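Local coordinates for protein putative polysaccharide binding proteins (DUF1812) (Bacteroides thetaiotaomicron VPI-5482, PDB 3GF8) that is of unconfirmed function but probably serves as an outer-membrane lipoprotein component in the assembly or anchoring of fimbriae, at residues K107-M120 / L188-M200. Residues are numbered along the deposited sequence; the frame is centred on the assembly and turned at random.
Sequences KLKREASLIINKRM and LDDDVLSFRPYYM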
loop_
_atom_site.group_PDB
_atom_site.type_symbol
_atom_site.label_atom_id
_atom_site.label_comp_id
_atom_site.label_asym_id
_atom_site.label_seq_id
_atom_site.Cartn_x
_atom_site.Cartn_y
_atom_site.Cartn_z
ATOM N N LYS A 107 -4.796 -3.784 -11.377
ATOM C CA LYS A 107 -3.449 -3.597 -11.892
ATOM C C LYS A 107 -3.093 -2.118 -11.890
ATOM O O LYS A 107 -3.855 -1.291 -12.373
ATOM C CB LYS A 107 -3.314 -4.219 -13.279
ATOM C CG LYS A 107 -1.927 -4.067 -13.832
ATOM C CD LYS A 107 -1.795 -4.582 -15.241
ATOM C CE LYS A 107 -1.258 -6.012 -15.254
ATOM N NZ LYS A 107 -1.175 -6.571 -16.627
ATOM N N LEU A 108 -1.955 -1.772 -11.285
ATOM C CA LEU A 108 -1.439 -0.399 -11.373
ATOM C C LEU A 108 -1.099 -0.126 -12.837
ATOM O O LEU A 108 -0.430 -0.940 -13.476
ATOM C CB LEU A 108 -0.180 -0.232 -10.509
ATOM C CG LEU A 108 0.583 1.087 -10.506
ATOM C CD1 LEU A 108 -0.273 2.236 -9.990
ATOM C CD2 LEU A 108 1.914 0.955 -9.666
ATOM N N LYS A 109 -1.595 0.985 -13.378
ATOM C CA LYS A 109 -1.330 1.344 -14.754
ATOM C C LYS A 109 0.129 1.713 -14.919
ATOM O O LYS A 109 0.711 2.390 -14.052
ATOM C CB LYS A 109 -2.207 2.534 -15.161
ATOM C CG LYS A 109 -3.716 2.187 -15.232
ATOM C CD LYS A 109 -4.475 3.400 -15.753
ATOM C CE LYS A 109 -5.964 3.273 -15.680
ATOM N NZ LYS A 109 -6.596 4.628 -15.745
ATOM N N ARG A 110 0.715 1.254 -16.019
ATOM C CA ARG A 110 2.079 1.622 -16.409
ATOM C C ARG A 110 2.225 1.742 -17.928
ATOM O O ARG A 110 1.470 1.174 -18.693
ATOM C CB ARG A 110 3.129 0.665 -15.851
ATOM C CG ARG A 110 3.273 -0.693 -16.613
ATOM C CD ARG A 110 1.945 -1.459 -16.686
ATOM N NE ARG A 110 1.463 -1.876 -15.363
ATOM C CZ ARG A 110 1.720 -3.063 -14.797
ATOM N NH1 ARG A 110 2.463 -3.967 -15.430
ATOM N NH2 ARG A 110 1.242 -3.348 -13.580
ATOM N N GLU A 111 3.218 2.494 -18.338
ATOM C CA GLU A 111 3.646 2.588 -19.713
ATOM C C GLU A 111 4.666 1.509 -20.025
ATOM O O GLU A 111 5.118 0.827 -19.111
ATOM C CB GLU A 111 4.354 3.904 -19.887
ATOM C CG GLU A 111 3.499 5.142 -19.716
ATOM C CD GLU A 111 4.334 6.400 -20.048
ATOM O OE1 GLU A 111 5.602 6.329 -19.897
ATOM O OE2 GLU A 111 3.716 7.426 -20.461
ATOM N N ALA A 112 5.095 1.419 -21.294
ATOM C CA ALA A 112 6.072 0.401 -21.726
ATOM C C ALA A 112 7.317 0.436 -20.907
ATOM O O ALA A 112 7.944 -0.619 -20.700
ATOM C CB ALA A 112 6.467 0.547 -23.225
ATOM N N SER A 113 7.719 1.630 -20.464
ATOM C CA SER A 113 8.944 1.741 -19.675
ATOM C C SER A 113 8.886 1.088 -18.283
ATOM O O SER A 113 9.894 0.949 -17.641
ATOM C CB SER A 113 9.306 3.203 -19.474
ATOM O OG SER A 113 8.499 3.773 -18.469
ATOM N N LEU A 114 7.705 0.748 -17.792
ATOM C CA LEU A 114 7.562 0.187 -16.446
ATOM C C LEU A 114 8.041 1.095 -15.300
ATOM O O LEU A 114 8.302 0.618 -14.205
ATOM C CB LEU A 114 8.280 -1.152 -16.355
ATOM C CG LEU A 114 7.993 -2.140 -17.483
ATOM C CD1 LEU A 114 8.831 -3.332 -17.187
ATOM C CD2 LEU A 114 6.483 -2.491 -17.565
ATOM N N ILE A 115 8.149 2.390 -15.554
ATOM C CA ILE A 115 8.499 3.373 -14.530
ATOM C C ILE A 115 7.226 4.003 -13.998
ATOM O O ILE A 115 6.383 4.428 -14.753
ATOM C CB ILE A 115 9.361 4.482 -15.114
ATOM C CG1 ILE A 115 10.669 3.890 -15.595
ATOM C CG2 ILE A 115 9.604 5.582 -14.101
ATOM C CD1 ILE A 115 11.542 4.843 -16.427
ATOM N N ILE A 116 7.084 4.053 -12.695
ATOM C CA ILE A 116 5.957 4.732 -12.048
ATOM C C ILE A 116 6.557 5.899 -11.261
ATOM O O ILE A 116 7.387 5.659 -10.408
ATOM C CB ILE A 116 5.263 3.776 -11.049
ATOM C CG1 ILE A 116 4.766 2.515 -11.778
ATOM C CG2 ILE A 116 4.127 4.511 -10.272
ATOM C CD1 ILE A 116 3.507 2.741 -12.595
ATOM N N ASN A 117 6.151 7.136 -11.545
ATOM C CA ASN A 117 6.700 8.285 -10.830
ATOM C C ASN A 117 5.637 9.264 -10.397
ATOM O O ASN A 117 5.912 10.444 -10.255
ATOM C CB ASN A 117 7.807 9.005 -11.649
ATOM C CG ASN A 117 7.350 9.409 -13.037
ATOM O OD1 ASN A 117 6.157 9.368 -13.362
ATOM N ND2 ASN A 117 8.305 9.798 -13.873
ATOM N N LYS A 118 4.419 8.785 -10.213
ATOM C CA LYS A 118 3.337 9.630 -9.747
ATOM C C LYS A 118 2.989 9.248 -8.303
ATOM O O LYS A 118 3.267 8.131 -7.869
ATOM C CB LYS A 118 2.106 9.463 -10.643
ATOM C CG LYS A 118 1.324 8.191 -10.367
ATOM C CD LYS A 118 0.105 7.985 -11.311
ATOM C CE LYS A 118 0.382 6.964 -12.422
ATOM N NZ LYS A 118 -0.868 6.548 -13.205
ATOM N N ARG A 119 2.368 10.154 -7.562
ATOM C CA ARG A 119 1.823 9.761 -6.282
ATOM C C ARG A 119 0.459 9.149 -6.530
ATOM O O ARG A 119 -0.413 9.839 -6.947
ATOM C CB ARG A 119 1.720 10.919 -5.286
ATOM C CG ARG A 119 1.171 10.423 -3.930
ATOM C CD ARG A 119 1.270 11.471 -2.884
ATOM N NE ARG A 119 0.443 12.619 -3.235
ATOM C CZ ARG A 119 0.492 13.826 -2.655
ATOM N NH1 ARG A 119 1.335 14.095 -1.659
ATOM N NH2 ARG A 119 -0.327 14.775 -3.085
HETATM N N MSE A 120 0.286 7.844 -6.315
HETATM C CA MSE A 120 -1.023 7.217 -6.508
HETATM C C MSE A 120 -2.025 7.636 -5.439
HETATM O O MSE A 120 -1.662 7.767 -4.280
HETATM C CB MSE A 120 -0.928 5.711 -6.435
HETATM C CG MSE A 120 -0.453 5.094 -7.664
HETATM SE SE MSE A 120 1.381 4.695 -7.434
HETATM C CE MSE A 120 1.085 3.082 -6.610
ATOM N N LEU A 188 -0.196 -10.975 -7.813
ATOM C CA LEU A 188 -0.213 -11.787 -9.024
ATOM C C LEU A 188 1.093 -11.596 -9.782
ATOM O O LEU A 188 1.852 -10.659 -9.516
ATOM C CB LEU A 188 -1.404 -11.375 -9.910
ATOM C CG LEU A 188 -2.767 -11.426 -9.218
ATOM C CD1 LEU A 188 -3.939 -11.051 -10.161
ATOM C CD2 LEU A 188 -3.000 -12.822 -8.602
ATOM N N ASP A 189 1.346 -12.481 -10.737
ATOM C CA ASP A 189 2.514 -12.359 -11.586
ATOM C C ASP A 189 2.353 -11.081 -12.397
ATOM O O ASP A 189 1.246 -10.731 -12.813
ATOM C CB ASP A 189 2.665 -13.578 -12.503
ATOM C CG ASP A 189 3.167 -14.825 -11.745
ATOM O OD1 ASP A 189 3.361 -14.750 -10.512
ATOM O OD2 ASP A 189 3.374 -15.883 -12.368
ATOM N N ASP A 190 3.451 -10.371 -12.581
ATOM C CA ASP A 190 3.429 -9.064 -13.246
ATOM C C ASP A 190 4.851 -8.726 -13.621
ATOM O O ASP A 190 5.778 -9.416 -13.200
ATOM C CB ASP A 190 2.804 -7.996 -12.330
ATOM C CG ASP A 190 2.406 -6.701 -13.084
ATOM O OD1 ASP A 190 2.494 -6.648 -14.328
ATOM O OD2 ASP A 190 2.025 -5.709 -12.423
ATOM N N ASP A 191 5.027 -7.716 -14.465
ATOM C CA ASP A 191 6.359 -7.166 -14.697
ATOM C C ASP A 191 6.883 -6.534 -13.447
ATOM O O ASP A 191 6.106 -6.127 -12.594
ATOM C CB ASP A 191 6.307 -6.101 -15.785
ATOM C CG ASP A 191 6.016 -6.693 -17.138
ATOM O OD1 ASP A 191 6.681 -7.690 -17.472
ATOM O OD2 ASP A 191 5.130 -6.193 -17.855
ATOM N N VAL A 192 8.217 -6.450 -13.362
ATOM C CA VAL A 192 8.889 -5.641 -12.347
ATOM C C VAL A 192 8.833 -4.157 -12.712
ATOM O O VAL A 192 9.223 -3.758 -13.817
ATOM C CB VAL A 192 10.355 -6.079 -12.183
ATOM C CG1 VAL A 192 11.127 -5.174 -11.159
ATOM C CG2 VAL A 192 10.397 -7.550 -11.776
ATOM N N LEU A 193 8.370 -3.358 -11.753
ATOM C CA LEU A 193 8.230 -1.934 -11.913
ATOM C C LEU A 193 9.351 -1.203 -11.145
ATOM O O LEU A 193 9.862 -1.713 -10.132
ATOM C CB LEU A 193 6.850 -1.482 -11.413
ATOM C CG LEU A 193 5.603 -2.144 -12.011
ATOM C CD1 LEU A 193 4.354 -1.570 -11.353
ATOM C CD2 LEU A 193 5.543 -2.049 -13.569
ATOM N N SER A 194 9.735 -0.038 -11.683
ATOM C CA SER A 194 10.669 0.919 -11.085
ATOM C C SER A 194 9.881 2.126 -10.566
ATOM O O SER A 194 9.398 2.953 -11.337
ATOM C CB SER A 194 11.701 1.365 -12.132
ATOM O OG SER A 194 12.673 2.270 -11.596
ATOM N N PHE A 195 9.679 2.182 -9.252
ATOM C CA PHE A 195 8.990 3.310 -8.650
ATOM C C PHE A 195 10.032 4.352 -8.375
ATOM O O PHE A 195 11.058 4.042 -7.759
ATOM C CB PHE A 195 8.296 2.915 -7.349
ATOM C CG PHE A 195 7.198 1.890 -7.527
ATOM C CD1 PHE A 195 7.496 0.532 -7.584
ATOM C CD2 PHE A 195 5.863 2.274 -7.629
ATOM C CE1 PHE A 195 6.486 -0.409 -7.733
ATOM C CE2 PHE A 195 4.845 1.333 -7.777
ATOM C CZ PHE A 195 5.161 -0.010 -7.830
ATOM N N ARG A 196 9.772 5.578 -8.817
ATOM C CA ARG A 196 10.739 6.659 -8.707
ATOM C C ARG A 196 10.129 7.870 -8.077
ATOM O O ARG A 196 8.935 7.959 -8.039
ATOM C CB ARG A 196 11.214 7.032 -10.096
ATOM C CG ARG A 196 11.900 5.872 -10.724
ATOM C CD ARG A 196 12.510 6.175 -12.056
ATOM N NE ARG A 196 13.070 4.929 -12.550
ATOM C CZ ARG A 196 13.840 4.818 -13.618
ATOM N NH1 ARG A 196 14.179 5.886 -14.291
ATOM N NH2 ARG A 196 14.307 3.629 -13.996
ATOM N N PRO A 197 10.949 8.813 -7.603
ATOM C CA PRO A 197 10.374 9.925 -6.839
ATOM C C PRO A 197 9.290 10.704 -7.556
ATOM O O PRO A 197 9.403 10.973 -8.743
ATOM C CB PRO A 197 11.574 10.813 -6.558
ATOM C CG PRO A 197 12.732 9.826 -6.482
ATOM C CD PRO A 197 12.425 8.816 -7.549
ATOM N N TYR A 198 8.231 11.040 -6.834
ATOM C CA TYR A 198 7.281 11.999 -7.338
ATOM C C TYR A 198 7.588 13.396 -6.816
ATOM O O TYR A 198 7.057 14.373 -7.325
ATOM C CB TYR A 198 5.829 11.547 -7.075
ATOM C CG TYR A 198 5.474 11.373 -5.621
ATOM C CD1 TYR A 198 5.195 12.476 -4.835
ATOM C CD2 TYR A 198 5.437 10.113 -5.032
ATOM C CE1 TYR A 198 4.885 12.345 -3.490
ATOM C CE2 TYR A 198 5.122 9.968 -3.701
ATOM C CZ TYR A 198 4.832 11.096 -2.931
ATOM O OH TYR A 198 4.544 11.004 -1.584
ATOM N N TYR A 199 8.451 13.505 -5.811
ATOM C CA TYR A 199 8.859 14.829 -5.293
ATOM C C TYR A 199 10.230 14.729 -4.696
ATOM O O TYR A 199 10.584 13.704 -4.149
ATOM C CB TYR A 199 7.893 15.319 -4.244
ATOM C CG TYR A 199 8.292 16.608 -3.617
ATOM C CD1 TYR A 199 7.987 17.812 -4.222
ATOM C CD2 TYR A 199 8.938 16.633 -2.381
ATOM C CE1 TYR A 199 8.360 18.973 -3.671
ATOM C CE2 TYR A 199 9.290 17.803 -1.803
ATOM C CZ TYR A 199 8.991 18.975 -2.467
ATOM O OH TYR A 199 9.328 20.153 -1.931
HETATM N N MSE A 200 11.009 15.784 -4.856
HETATM C CA MSE A 200 12.385 15.811 -4.407
HETATM C C MSE A 200 12.596 17.198 -3.840
HETATM O O MSE A 200 12.018 18.164 -4.340
HETATM C CB MSE A 200 13.337 15.537 -5.581
HETATM C CG MSE A 200 13.228 14.118 -6.166
HETATM SE SE MSE A 200 13.999 13.910 -7.950
HETATM C CE MSE A 200 13.044 15.445 -8.729
HETATM O O HOH W 1 3.327 -4.258 -18.003
#
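Arg-110 meets Asp-190 end-on, NH1 giving to OD1 at 2.9 Å and NH2 to OD2 at 2.7 Å, each carboxylate oxygen using its syn lone pair, the planes 21° apart. Bends at chi2 (-57°) and chi3 (-65°) curl the arginine back toward the end of strand 105-108, NE and NH2 both donating to Leu-108 O. Water 1 accepts from NH1 and donates to Asp-191 OD2, while Asp-190 OD1 also takes the Asp-191 N-H. Only arginine offers so many in-plane donors on one flat group; Leu-193 CD2 covers one face and Lys-107 CD the other. A leucine in place of Arg-110 would probably leave Asp-190 without its charge partner and Leu-108 O without two donors.

Strands 115-116 and 193-195 pair in parallel: Leu-114 O accepts from Ser-194 N, Ser-194 O from Ile-116 N, and Ile-116 O from Arg-196 N at 2.9 Å. Ile-116, beta-branched to suit a strand and apolar to suit the buried side, lies alongside Phe-195, Ile-116 CB 3.8 Å from Phe-195 CD2. On the other face Ile-115 CD1 sits over the Arg-196 guanidinium, whose NE donates to Ser-194 OG, itself hydrogen-bonded to Glu-173 OE1. Arg-119 CB makes a CH-pi contact 3.6 Å from the Tyr-198 ring centroid. Edge strand 115-116 is thus held by backbone bonds and a matched ion pair, probably not by apolar contact alone.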